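Possible metal-dependent hydrolase (Veillonella parvula, PDB 3RPC) is of unknown function but probably acts as a metal-dependent hydrolase of the metallo-beta-lactamase superfamily, working through a two-zinc site. Local coordinates at residues T162-G167 and S173-A178; N185-N190 and G211-R216; M205-I210 and R241-G246. All coordinates share one frame; numbering follows the deposited sequence.

Interaction 1 (T162-G167 and S173-A178); sequences TVYLVG and SDVEKA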
ATOM      1  N   THR A 162      -4.898  -9.149 -19.678  1.00 17.73           N
ATOM      2  CA  THR A 162      -4.459  -8.253 -18.630  1.00 17.00           C
ATOM      3  C   THR A 162      -3.226  -8.868 -17.989  1.00 17.36           C
ATOM      4  O   THR A 162      -3.232 -10.040 -17.623  1.00 17.15           O
ATOM      5  CB  THR A 162      -5.558  -8.059 -17.593  1.00 18.76           C
ATOM      6  OG1 THR A 162      -6.638  -7.342 -18.198  1.00 20.14           O
ATOM      7  CG2 THR A 162      -5.033  -7.282 -16.389  1.00 18.40           C
ATOM      8  N   VAL A 163      -2.167  -8.074 -17.888  1.00 16.34           N
ATOM      9  CA  VAL A 163      -0.888  -8.540 -17.374  1.00 15.09           C
ATOM     10  C   VAL A 163      -0.593  -7.898 -16.024  1.00 15.38           C
ATOM     11  O   VAL A 163      -0.632  -6.675 -15.891  1.00 16.90           O
ATOM     12  CB  VAL A 163       0.251  -8.196 -18.353  1.00 16.18           C
ATOM     13  CG1 VAL A 163       1.587  -8.667 -17.810  1.00 18.09           C
ATOM     14  CG2 VAL A 163      -0.028  -8.805 -19.724  1.00 15.45           C
ATOM     15  N   TYR A 164      -0.285  -8.729 -15.025  1.00 14.57           N
ATOM     16  CA  TYR A 164       0.054  -8.241 -13.689  1.00 13.97           C
ATOM     17  C   TYR A 164       1.540  -8.460 -13.457  1.00 17.22           C
ATOM     18  O   TYR A 164       1.983  -9.593 -13.265  1.00 16.48           O
ATOM     19  CB  TYR A 164      -0.766  -8.993 -12.628  1.00 14.21           C
ATOM     20  CG  TYR A 164      -0.564  -8.564 -11.185  1.00 14.13           C
ATOM     21  CD1 TYR A 164       0.051  -7.355 -10.849  1.00 15.53           C
ATOM     22  CD2 TYR A 164      -0.994  -9.385 -10.147  1.00 14.96           C
ATOM     23  CE1 TYR A 164       0.216  -6.978  -9.506  1.00 13.69           C
ATOM     24  CE2 TYR A 164      -0.826  -9.026  -8.834  1.00 14.50           C
ATOM     25  CZ  TYR A 164      -0.219  -7.835  -8.508  1.00 13.45           C
ATOM     26  OH  TYR A 164      -0.075  -7.512  -7.168  1.00 14.64           O
ATOM     27  N   LEU A 165       2.311  -7.377 -13.509  1.00 14.30           N
ATOM     28  CA  LEU A 165       3.714  -7.390 -13.122  1.00 12.77           C
ATOM     29  C   LEU A 165       3.726  -7.168 -11.616  1.00 13.80           C
ATOM     30  O   LEU A 165       3.528  -6.060 -11.131  1.00 15.76           O
ATOM     31  CB  LEU A 165       4.450  -6.263 -13.847  1.00 14.35           C
ATOM     32  CG  LEU A 165       5.931  -6.072 -13.557  1.00 15.83           C
ATOM     33  CD1 LEU A 165       6.762  -7.147 -14.239  1.00 20.39           C
ATOM     34  CD2 LEU A 165       6.355  -4.685 -14.055  1.00 17.20           C
ATOM     35  N   VAL A 166       3.925  -8.238 -10.857  1.00 13.28           N
ATOM     36  CA  VAL A 166       3.681  -8.160  -9.416  1.00 13.98           C
ATOM     37  C   VAL A 166       4.705  -7.282  -8.688  1.00 14.54           C
ATOM     38  O   VAL A 166       4.362  -6.542  -7.750  1.00 14.12           O
ATOM     39  CB  VAL A 166       3.658  -9.559  -8.794  1.00 12.52           C
ATOM     40  CG1 VAL A 166       3.382  -9.471  -7.283  1.00 14.20           C
ATOM     41  CG2 VAL A 166       2.591 -10.406  -9.478  1.00 14.64           C
ATOM     42  N   GLY A 167       5.963  -7.375  -9.119  1.00 14.22           N
ATOM     43  CA  GLY A 167       7.028  -6.562  -8.555  1.00 14.02           C
ATOM     44  C   GLY A 167       7.711  -7.158  -7.336  1.00 12.99           C
ATOM     45  O   GLY A 167       7.423  -8.284  -6.923  1.00 14.73           O
ATOM     46  N   SER A 173      -1.998  -8.036   1.283  1.00 13.29           N
ATOM     47  CA  SER A 173      -3.335  -7.747   0.794  1.00 13.63           C
ATOM     48  C   SER A 173      -3.326  -6.906  -0.479  1.00 13.91           C
ATOM     49  O   SER A 173      -4.310  -6.884  -1.216  1.00 15.95           O
ATOM     50  CB  SER A 173      -4.167  -7.058   1.876  1.00 14.72           C
ATOM     51  OG  SER A 173      -4.363  -7.934   2.976  1.00 17.17           O
ATOM     52  N   ASP A 174      -2.224  -6.208  -0.742  1.00 14.32           N
ATOM     53  CA  ASP A 174      -2.148  -5.427  -1.976  1.00 15.79           C
ATOM     54  C   ASP A 174      -2.166  -6.355  -3.186  1.00 15.46           C
ATOM     55  O   ASP A 174      -2.714  -6.009  -4.239  1.00 16.17           O
ATOM     56  CB  ASP A 174      -0.905  -4.539  -1.989  1.00 16.83           C
ATOM     57  CG  ASP A 174      -1.075  -3.285  -1.135  1.00 20.92           C
ATOM     58  OD1 ASP A 174      -2.214  -2.791  -1.028  1.00 23.59           O
ATOM     59  OD2 ASP A 174      -0.072  -2.789  -0.587  1.00 27.18           O
ATOM     60  N   VAL A 175      -1.560  -7.529  -3.030  1.00 14.56           N
ATOM     61  CA  VAL A 175      -1.553  -8.542  -4.082  1.00 13.82           C
ATOM     62  C   VAL A 175      -2.974  -9.106  -4.237  1.00 16.13           C
ATOM     63  O   VAL A 175      -3.488  -9.230  -5.357  1.00 15.54           O
ATOM     64  CB  VAL A 175      -0.535  -9.662  -3.758  1.00 15.77           C
ATOM     65  CG1 VAL A 175      -0.571 -10.772  -4.819  1.00 16.72           C
ATOM     66  CG2 VAL A 175       0.864  -9.070  -3.626  1.00 17.37           C
ATOM     67  N   GLU A 176      -3.618  -9.424  -3.111  1.00 14.56           N
ATOM     68  CA  GLU A 176      -4.999  -9.925  -3.141  1.00 14.39           C
ATOM     69  C   GLU A 176      -5.923  -8.922  -3.803  1.00 14.35           C
ATOM     70  O   GLU A 176      -6.804  -9.300  -4.573  1.00 15.88           O
ATOM     71  CB  GLU A 176      -5.511 -10.261  -1.733  1.00 14.84           C
ATOM     72  CG  GLU A 176      -4.740 -11.373  -1.021  1.00 17.32           C
ATOM     73  CD  GLU A 176      -5.019 -12.776  -1.561  1.00 15.91           C
ATOM     74  OE1 GLU A 176      -5.818 -12.942  -2.514  1.00 17.59           O
ATOM     75  OE2 GLU A 176      -4.432 -13.734  -1.012  1.00 17.77           O
ATOM     76  N   LYS A 177      -5.719  -7.644  -3.485  1.00 15.57           N
ATOM     77  CA  LYS A 177      -6.507  -6.564  -4.074  1.00 17.17           C
ATOM     78  C   LYS A 177      -6.354  -6.512  -5.584  1.00 17.23           C
ATOM     79  O   LYS A 177      -7.353  -6.471  -6.305  1.00 16.48           O
ATOM     80  CB  LYS A 177      -6.132  -5.216  -3.456  1.00 16.97           C
ATOM     81  CG  LYS A 177      -6.718  -5.001  -2.064  1.00 17.11           C
ATOM     82  CD  LYS A 177      -6.111  -3.769  -1.416  1.00 15.60           C
ATOM     83  CE  LYS A 177      -6.752  -3.451  -0.064  1.00 15.01           C
ATOM     84  NZ  LYS A 177      -6.246  -2.126   0.425  1.00 18.90           N
ATOM     85  N   ALA A 178      -5.112  -6.528  -6.068  1.00 14.85           N
ATOM     86  CA  ALA A 178      -4.900  -6.450  -7.508  1.00 15.46           C
ATOM     87  C   ALA A 178      -5.501  -7.655  -8.221  1.00 14.19           C
ATOM     88  O   ALA A 178      -6.119  -7.513  -9.278  1.00 17.16           O
ATOM     89  CB  ALA A 178      -3.420  -6.316  -7.831  1.00 15.71           C
TER

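Interaction 2 (N185-N190 and G211-R216); sequences NVIIMN and GRMVVR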
ATOM      1  N   ASN A 185      -4.810 -12.095 -16.512  1.00 16.90           N
ATOM      2  CA  ASN A 185      -4.708 -13.329 -17.281  1.00 17.97           C
ATOM      3  C   ASN A 185      -3.271 -13.828 -17.370  1.00 18.27           C
ATOM      4  O   ASN A 185      -3.036 -15.003 -17.648  1.00 18.87           O
ATOM      5  CB  ASN A 185      -5.267 -13.103 -18.688  1.00 17.89           C
ATOM      6  CG  ASN A 185      -6.627 -12.439 -18.665  1.00 21.89           C
ATOM      7  OD1 ASN A 185      -6.766 -11.284 -19.053  1.00 21.90           O
ATOM      8  ND2 ASN A 185      -7.636 -13.159 -18.186  1.00 23.89           N
ATOM      9  N   VAL A 186      -2.321 -12.919 -17.148  1.00 16.90           N
ATOM     10  CA  VAL A 186      -0.892 -13.237 -17.145  1.00 15.12           C
ATOM     11  C   VAL A 186      -0.292 -12.608 -15.901  1.00 15.51           C
ATOM     12  O   VAL A 186      -0.547 -11.433 -15.624  1.00 16.53           O
ATOM     13  CB  VAL A 186      -0.184 -12.669 -18.394  1.00 17.14           C
ATOM     14  CG1 VAL A 186       1.328 -12.961 -18.355  1.00 16.88           C
ATOM     15  CG2 VAL A 186      -0.810 -13.240 -19.655  1.00 19.28           C
ATOM     16  N   ILE A 187       0.480 -13.379 -15.141  1.00 14.76           N
ATOM     17  CA  ILE A 187       1.017 -12.891 -13.876  1.00 14.38           C
ATOM     18  C   ILE A 187       2.517 -13.130 -13.827  1.00 15.88           C
ATOM     19  O   ILE A 187       2.964 -14.278 -13.806  1.00 18.29           O
ATOM     20  CB  ILE A 187       0.316 -13.589 -12.688  1.00 15.25           C
ATOM     21  CG1 ILE A 187      -1.202 -13.375 -12.796  1.00 15.25           C
ATOM     22  CG2 ILE A 187       0.869 -13.084 -11.349  1.00 16.01           C
ATOM     23  CD1 ILE A 187      -2.013 -14.168 -11.758  1.00 17.03           C
ATOM     24  N   ILE A 188       3.289 -12.047 -13.833  1.00 13.38           N
ATOM     25  CA  ILE A 188       4.744 -12.130 -13.848  1.00 15.28           C
ATOM     26  C   ILE A 188       5.229 -11.891 -12.419  1.00 14.72           C
ATOM     27  O   ILE A 188       5.015 -10.811 -11.863  1.00 15.50           O
ATOM     28  CB  ILE A 188       5.347 -11.078 -14.807  1.00 14.99           C
ATOM     29  CG1 ILE A 188       4.807 -11.284 -16.224  1.00 15.71           C
ATOM     30  CG2 ILE A 188       6.861 -11.159 -14.809  1.00 16.24           C
ATOM     31  CD1 ILE A 188       5.089 -10.112 -17.155  1.00 18.27           C
HETATM   32  N   MSE A 189       5.861 -12.911 -11.832  1.00 15.17           N
HETATM   33  CA  MSE A 189       6.214 -12.925 -10.412  1.00 13.67           C
HETATM   34  C   MSE A 189       7.714 -13.009 -10.194  1.00 14.54           C
HETATM   35  O   MSE A 189       8.405 -13.750 -10.899  1.00 15.90           O
HETATM   36  CB  MSE A 189       5.604 -14.158  -9.740  1.00 17.29           C
HETATM   37  CG  MSE A 189       4.125 -14.374  -9.980  1.00 19.01           C
HETATM   38 SE   MSE A 189       3.583 -16.068  -9.166  0.66 18.42          SE
HETATM   39  CE  MSE A 189       4.023 -15.696  -7.296  1.00 18.63           C
ATOM     40  N   ASN A 190       8.212 -12.256  -9.220  1.00 13.00           N
ATOM     41  CA  ASN A 190       9.617 -12.301  -8.831  1.00 12.33           C
ATOM     42  C   ASN A 190       9.794 -13.340  -7.729  1.00 15.22           C
ATOM     43  O   ASN A 190       9.458 -13.087  -6.569  1.00 15.60           O
ATOM     44  CB  ASN A 190      10.064 -10.917  -8.363  1.00 13.26           C
ATOM     45  CG  ASN A 190      10.117  -9.918  -9.510  1.00 16.34           C
ATOM     46  OD1 ASN A 190      10.174 -10.318 -10.681  1.00 16.80           O
ATOM     47  ND2 ASN A 190      10.110  -8.625  -9.193  1.00 16.13           N
ATOM     48  N   GLY A 211       2.702 -21.509  -5.620  1.00 13.78           N
ATOM     49  CA  GLY A 211       1.626 -22.447  -5.365  1.00 17.16           C
ATOM     50  C   GLY A 211       0.342 -21.698  -5.045  1.00 15.88           C
ATOM     51  O   GLY A 211      -0.742 -22.068  -5.511  1.00 17.08           O
ATOM     52  N   ARG A 212       0.465 -20.632  -4.258  1.00 14.42           N
ATOM     53  CA  ARG A 212      -0.715 -19.883  -3.830  1.00 15.41           C
ATOM     54  C   ARG A 212      -1.332 -19.166  -5.019  1.00 15.91           C
ATOM     55  O   ARG A 212      -2.557 -19.058  -5.122  1.00 17.81           O
ATOM     56  CB  ARG A 212      -0.355 -18.883  -2.725  1.00 17.39           C
ATOM     57  CG  ARG A 212      -1.563 -18.248  -2.042  1.00 15.74           C
ATOM     58  CD  ARG A 212      -1.146 -17.261  -0.958  1.00 17.25           C
ATOM     59  NE  ARG A 212      -0.257 -17.881   0.029  1.00 19.56           N
ATOM     60  CZ  ARG A 212       1.022 -17.543   0.185  1.00 29.11           C
ATOM     61  NH1 ARG A 212       1.553 -16.567  -0.551  1.00 27.76           N
ATOM     62  NH2 ARG A 212       1.768 -18.163   1.089  1.00 34.86           N
HETATM   63  N   MSE A 213      -0.489 -18.681  -5.925  1.00 15.33           N
HETATM   64  CA  MSE A 213      -1.002 -17.968  -7.091  1.00 15.43           C
HETATM   65  C   MSE A 213      -1.824 -18.886  -7.991  1.00 17.03           C
HETATM   66  O   MSE A 213      -2.820 -18.464  -8.592  1.00 16.78           O
HETATM   67  CB  MSE A 213       0.137 -17.337  -7.907  1.00 15.76           C
HETATM   68  CG  MSE A 213      -0.323 -16.357  -8.986  1.00 16.14           C
HETATM   69 SE   MSE A 213      -1.142 -14.778  -8.173  0.69 20.70          SE
HETATM   70  CE  MSE A 213       0.424 -13.898  -7.516  1.00 21.78           C
ATOM     71  N   VAL A 214      -1.399 -20.138  -8.104  1.00 16.56           N
ATOM     72  CA  VAL A 214      -2.100 -21.096  -8.941  1.00 17.82           C
ATOM     73  C   VAL A 214      -3.479 -21.412  -8.360  1.00 18.57           C
ATOM     74  O   VAL A 214      -4.448 -21.587  -9.103  1.00 20.56           O
ATOM     75  CB  VAL A 214      -1.273 -22.382  -9.126  1.00 18.38           C
ATOM     76  CG1 VAL A 214      -2.120 -23.480  -9.746  1.00 23.03           C
ATOM     77  CG2 VAL A 214      -0.035 -22.088  -9.988  1.00 19.46           C
ATOM     78  N   VAL A 215      -3.564 -21.459  -7.033  1.00 17.85           N
ATOM     79  CA  VAL A 215      -4.848 -21.661  -6.373  1.00 21.21           C
ATOM     80  C   VAL A 215      -5.742 -20.443  -6.578  1.00 18.66           C
ATOM     81  O   VAL A 215      -6.932 -20.573  -6.890  1.00 19.43           O
ATOM     82  CB  VAL A 215      -4.674 -21.919  -4.872  1.00 20.97           C
ATOM     83  CG1 VAL A 215      -6.029 -21.937  -4.166  1.00 21.06           C
ATOM     84  CG2 VAL A 215      -3.926 -23.229  -4.646  1.00 22.03           C
ATOM     85  N   ARG A 216      -5.174 -19.253  -6.421  1.00 16.44           N
ATOM     86  CA  ARG A 216      -5.991 -18.043  -6.527  1.00 19.05           C
ATOM     87  C   ARG A 216      -6.486 -17.790  -7.946  1.00 18.92           C
ATOM     88  O   ARG A 216      -7.630 -17.382  -8.144  1.00 19.11           O
ATOM     89  CB  ARG A 216      -5.248 -16.810  -6.001  1.00 20.32           C
ATOM     90  CG  ARG A 216      -6.158 -15.617  -5.711  1.00 21.35           C
ATOM     91  CD  ARG A 216      -6.973 -15.812  -4.432  1.00 20.03           C
ATOM     92  NE  ARG A 216      -6.134 -15.704  -3.246  1.00 17.59           N
ATOM     93  CZ  ARG A 216      -5.709 -16.736  -2.524  1.00 18.84           C
ATOM     94  NH1 ARG A 216      -4.931 -16.531  -1.474  1.00 20.60           N
ATOM     95  NH2 ARG A 216      -6.066 -17.976  -2.848  1.00 23.11           N
TER

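Interaction 3 (M205-I210 and R241-G246); sequences MGTKDI and RKFIKG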
HETATM    1  N   MSE A 205       9.083 -12.853  -3.343  1.00 13.71           N
HETATM    2  CA  MSE A 205       8.358 -14.124  -3.319  1.00 13.18           C
HETATM    3  C   MSE A 205       9.240 -15.342  -3.616  1.00 12.34           C
HETATM    4  O   MSE A 205      10.407 -15.208  -3.997  1.00 14.25           O
HETATM    5  CB  MSE A 205       7.188 -14.064  -4.301  1.00 12.93           C
HETATM    6  CG  MSE A 205       6.050 -13.190  -3.799  1.00 15.70           C
HETATM    7 SE   MSE A 205       4.754 -12.825  -5.187  0.62 15.60          SE
HETATM    8  CE  MSE A 205       3.487 -11.828  -4.110  1.00 15.62           C
ATOM      9  N   GLY A 206       8.676 -16.529  -3.396  1.00 14.13           N
ATOM     10  CA  GLY A 206       9.325 -17.788  -3.715  1.00 14.44           C
ATOM     11  C   GLY A 206       8.299 -18.842  -4.099  1.00 15.05           C
ATOM     12  O   GLY A 206       7.192 -18.521  -4.541  1.00 14.20           O
ATOM     13  N   THR A 207       8.654 -20.112  -3.918  1.00 14.44           N
ATOM     14  CA  THR A 207       7.786 -21.197  -4.351  1.00 14.61           C
ATOM     15  C   THR A 207       6.429 -21.219  -3.635  1.00 13.26           C
ATOM     16  O   THR A 207       5.413 -21.535  -4.257  1.00 14.97           O
ATOM     17  CB  THR A 207       8.466 -22.569  -4.214  1.00 16.17           C
ATOM     18  OG1 THR A 207       9.014 -22.696  -2.896  1.00 16.09           O
ATOM     19  CG2 THR A 207       9.580 -22.715  -5.254  1.00 17.81           C
ATOM     20  N   LYS A 208       6.402 -20.866  -2.347  1.00 12.25           N
ATOM     21  CA  LYS A 208       5.122 -20.845  -1.635  1.00 14.07           C
ATOM     22  C   LYS A 208       4.115 -19.955  -2.355  1.00 15.07           C
ATOM     23  O   LYS A 208       2.931 -20.294  -2.489  1.00 16.89           O
ATOM     24  CB  LYS A 208       5.307 -20.364  -0.201  1.00 19.23           C
ATOM     25  CG  LYS A 208       4.084 -20.533   0.670  1.00 29.26           C
ATOM     26  CD  LYS A 208       4.404 -20.208   2.128  1.00 39.35           C
ATOM     27  CE  LYS A 208       5.678 -20.907   2.600  1.00 43.56           C
ATOM     28  NZ  LYS A 208       5.521 -22.380   2.764  1.00 44.83           N
ATOM     29  N   ASP A 209       4.594 -18.804  -2.821  1.00 13.51           N
ATOM     30  CA  ASP A 209       3.755 -17.851  -3.537  1.00 13.59           C
ATOM     31  C   ASP A 209       3.299 -18.367  -4.893  1.00 14.49           C
ATOM     32  O   ASP A 209       2.183 -18.089  -5.325  1.00 15.50           O
ATOM     33  CB  ASP A 209       4.503 -16.526  -3.675  1.00 14.42           C
ATOM     34  CG  ASP A 209       5.034 -16.052  -2.341  1.00 13.56           C
ATOM     35  OD1 ASP A 209       4.247 -15.443  -1.589  1.00 16.18           O
ATOM     36  OD2 ASP A 209       6.201 -16.350  -2.003  1.00 14.36           O
ATOM     37  N   ILE A 210       4.162 -19.114  -5.573  1.00 14.79           N
ATOM     38  CA  ILE A 210       3.766 -19.693  -6.840  1.00 14.56           C
ATOM     39  C   ILE A 210       2.603 -20.655  -6.635  1.00 13.94           C
ATOM     40  O   ILE A 210       1.625 -20.629  -7.372  1.00 17.05           O
ATOM     41  CB  ILE A 210       4.937 -20.425  -7.508  1.00 15.38           C
ATOM     42  CG1 ILE A 210       6.067 -19.445  -7.811  1.00 15.33           C
ATOM     43  CG2 ILE A 210       4.471 -21.150  -8.778  1.00 18.04           C
ATOM     44  CD1 ILE A 210       7.271 -20.106  -8.478  1.00 14.37           C
ATOM     45  N   ARG A 241      11.494 -25.282 -10.771  1.00 15.36           N
ATOM     46  CA  ARG A 241      11.107 -26.381 -11.655  1.00 14.47           C
ATOM     47  C   ARG A 241      10.774 -27.664 -10.887  1.00 12.97           C
ATOM     48  O   ARG A 241       9.789 -28.346 -11.207  1.00 14.82           O
ATOM     49  CB  ARG A 241      12.171 -26.608 -12.735  1.00 12.34           C
ATOM     50  CG  ARG A 241      12.142 -25.478 -13.747  1.00 14.35           C
ATOM     51  CD  ARG A 241      13.332 -25.485 -14.660  1.00 17.56           C
ATOM     52  NE  ARG A 241      13.174 -24.438 -15.664  1.00 17.88           N
ATOM     53  CZ  ARG A 241      14.187 -23.839 -16.279  1.00 19.12           C
ATOM     54  NH1 ARG A 241      15.436 -24.179 -15.988  1.00 19.09           N
ATOM     55  NH2 ARG A 241      13.943 -22.894 -17.179  1.00 20.76           N
ATOM     56  N   LYS A 242      11.553 -27.969  -9.849  1.00 14.55           N
ATOM     57  CA  LYS A 242      11.271 -29.144  -9.022  1.00 13.86           C
ATOM     58  C   LYS A 242       9.919 -28.986  -8.324  1.00 16.01           C
ATOM     59  O   LYS A 242       9.108 -29.916  -8.268  1.00 16.14           O
ATOM     60  CB  LYS A 242      12.373 -29.346  -7.974  1.00 17.47           C
ATOM     61  CG  LYS A 242      12.153 -30.591  -7.099  1.00 17.66           C
ATOM     62  CD  LYS A 242      13.369 -30.938  -6.236  1.00 18.91           C
ATOM     63  CE  LYS A 242      13.670 -29.864  -5.199  1.00 19.91           C
ATOM     64  NZ  LYS A 242      14.716 -30.345  -4.215  1.00 18.59           N
ATOM     65  N   PHE A 243       9.677 -27.793  -7.808  1.00 15.00           N
ATOM     66  CA  PHE A 243       8.468 -27.518  -7.053  1.00 13.81           C
ATOM     67  C   PHE A 243       7.235 -27.631  -7.939  1.00 14.46           C
ATOM     68  O   PHE A 243       6.246 -28.267  -7.561  1.00 15.10           O
ATOM     69  CB  PHE A 243       8.570 -26.119  -6.439  1.00 16.11           C
ATOM     70  CG  PHE A 243       7.337 -25.672  -5.709  1.00 15.13           C
ATOM     71  CD1 PHE A 243       7.140 -26.019  -4.388  1.00 15.53           C
ATOM     72  CD2 PHE A 243       6.394 -24.882  -6.349  1.00 15.68           C
ATOM     73  CE1 PHE A 243       6.004 -25.592  -3.710  1.00 14.38           C
ATOM     74  CE2 PHE A 243       5.245 -24.458  -5.677  1.00 16.44           C
ATOM     75  CZ  PHE A 243       5.061 -24.808  -4.359  1.00 15.96           C
ATOM     76  N   ILE A 244       7.258 -26.992  -9.103  1.00 15.20           N
ATOM     77  CA  ILE A 244       6.074 -27.030  -9.956  1.00 14.36           C
ATOM     78  C   ILE A 244       5.825 -28.422 -10.539  1.00 14.38           C
ATOM     79  O   ILE A 244       4.678 -28.830 -10.732  1.00 16.91           O
ATOM     80  CB  ILE A 244       6.081 -25.922 -11.049  1.00 14.95           C
ATOM     81  CG1 ILE A 244       7.242 -26.107 -12.033  1.00 13.94           C
ATOM     82  CG2 ILE A 244       6.120 -24.537 -10.374  1.00 15.64           C
ATOM     83  CD1 ILE A 244       7.278 -25.042 -13.143  1.00 16.45           C
ATOM     84  N   LYS A 245       6.897 -29.162 -10.810  1.00 15.41           N
ATOM     85  CA  LYS A 245       6.734 -30.545 -11.232  1.00 15.96           C
ATOM     86  C   LYS A 245       6.089 -31.386 -10.124  1.00 15.68           C
ATOM     87  O   LYS A 245       5.090 -32.075 -10.353  1.00 16.87           O
ATOM     88  CB  LYS A 245       8.085 -31.145 -11.639  1.00 16.25           C
ATOM     89  CG  LYS A 245       7.989 -32.547 -12.213  1.00 21.51           C
ATOM     90  CD  LYS A 245       9.352 -33.018 -12.716  1.00 23.44           C
ATOM     91  CE  LYS A 245       9.307 -34.469 -13.163  1.00 29.92           C
ATOM     92  NZ  LYS A 245       8.328 -34.674 -14.262  1.00 37.52           N
ATOM     93  N   GLY A 246       6.633 -31.306  -8.913  1.00 15.29           N
ATOM     94  CA  GLY A 246       6.135 -32.119  -7.811  1.00 16.12           C
ATOM     95  C   GLY A 246       4.701 -31.795  -7.421  1.00 17.87           C
ATOM     96  O   GLY A 246       3.997 -32.647  -6.875  1.00 16.20           O
TER

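Interaction 1 (T162-G167 and S173-A178)
The phenol end of Y164 carries the tight part of this contact, lying against the flank of helix 173-178 formed by A178 and V175. The methyl CB of A178 meets the ring obliquely, 3.6 Å from CZ of Y164, and is equally close to its OH. With CG of Y164 anti to the backbone N (chi1 -178°), the ring leaves strand 163-165 toward the helix, and its hydroxyl oxygen arrives 3.6 Å from CA of V175. There the oxygen also has both methyls of V175 about it, CG1 and CG2 each 4.0 Å from OH of Y164. Within segment 162-167, V166 holds the ring from one face: its CG2 stands 3.7 Å above the plane, over the ring centre, and so limits how the phenol can tilt.

Toward V166 the packing slackens. CG1 of V166 and CG2 of V175 come no closer than 4.5 Å, and the selenomethionine M205 touches both valines. The far side of the helix is polar and belongs to the dimer interface: K177 forms a salt bridge with D149 of the second subunit, while E176 is bound within its own chain by R216 and W171. D174, partly exposed, directs its carboxylate away from the strand.

Strand and short helix segment run nearly antiparallel (169°), with axes 11.0 Å apart, as expected for the first half of the beta-alpha-beta unit that continues into strand 186-190. The strand leads on to D168, a ligand shared by the two zinc sites. No hydrogen bond joins the two segments; they meet through methyls and an aromatic ring, even the hydroxyl of Y164 meeting carbon at its closest approach, so between these two segments the fit rests on apolar packing, not on polar pairing.

Interaction 2 (N185-N190 and G211-R216)
M213, a selenomethionine like M189, is the residue of helix 211-216 that carries this contact, its side chain set against I187 and M189, two residues apart on one face of strand 186-190. Every contact across the pair of segments is apolar, divided between selenium-to-carbon and carbon-to-carbon meetings.

Selenium makes the closest approach. SE of M213 lies 3.7 Å from CD1 of I187, with CG2 of the same isoleucine at 4.1 Å from that SE, so the selenium is received by both branches of one side chain. In return, SE of M189 sits 3.9 Å from CB of M213, near the root of the side chain, and equally far from CG. In both residues the selenium packs against carbon; the two selenium atoms do not touch.

Methyl and methylene groups fill in the rest. CE of M213 reaches 3.9 Å from CG2 of I187 and 4.0 Å from CE of M189, where the two long side chains approach tip to tip. The chain of M213 is bent at both chi2 (66°) and chi3 (74°), which turns its terminal CE along the strand toward M189, so that one residue serves both strand partners; I187, by contrast, is extended along its CG1 branch (chi2 173°), bringing CD1 out to the selenium.

Polar interactions are made by residues that take no part in the apolar contact. R216 forms a salt bridge with E176, R212 forms one with D209 and a cation-pi contact with W171, and N190 makes a weak hydrogen bond to the zinc ligand D168. The buried contact sits in the beta-alpha-beta unit of strand 186-190, helix 207-216 and strand 221-225: I222 of the neighbouring strand touches both M189 and M213, while L179 of helix 173-182 closes over I187 and M213.

Interaction 3 (M205-I210 and R241-G246)
T207 opens the helix by laying its side chain over a face of the F243 ring, after G206 has taken the N-cap position. The backbone N of G206 bonds to OD2 of D209 at 2.8 Å in a nearly straight line (168°), a carboxylate three residues on; with glycine at the N-cap, no full capping box can form. T207 then makes the closest meeting with helix 241-246: its CB stands 3.6 Å from the centroid of the F243 ring, 10° off the normal, a CH-pi contact. Its methyl CG2 lies 3.7 Å from CB of F243, while its carbonyl O approaches CE2 of F243 at 3.3 Å. The anti position of CG in F243 (chi1 176°) carries the ring across to this first turn. One turn on, I210 touches the ring more loosely and brings its CG2 to 4.1 Å from CG2 of I244; V253 packs on both isoleucines. The two segments are therefore joined by one aromatic face and a few aliphatic groups, with no hydrogen bond between them, so the helices are probably held here by dispersion and CH-pi contact, which fixes their spacing more than any polar direction.

Interactions 1 and 2 come one after the other along the chain, their centres about 9 Å apart, as successive beta-alpha-beta units of one mixed sheet in which strands 163-165 and 186-190 are neighbours, with Y164 N close enough to V186 O for a probable hydrogen bond. Interaction 3, centred about 11 Å from interaction 2 and 18 Å from interaction 1, shares helix 207-216 with interaction 2; these two interactions interleave in sequence. M205 touches V166, V175 and M189, linking all three. Interactions 1 and 2 pack helices 173-182 and 207-216 onto the sheet, and interaction 3 sets helix 237-246 beside the second of them; strand 163-165 leads to the zinc ligand D168.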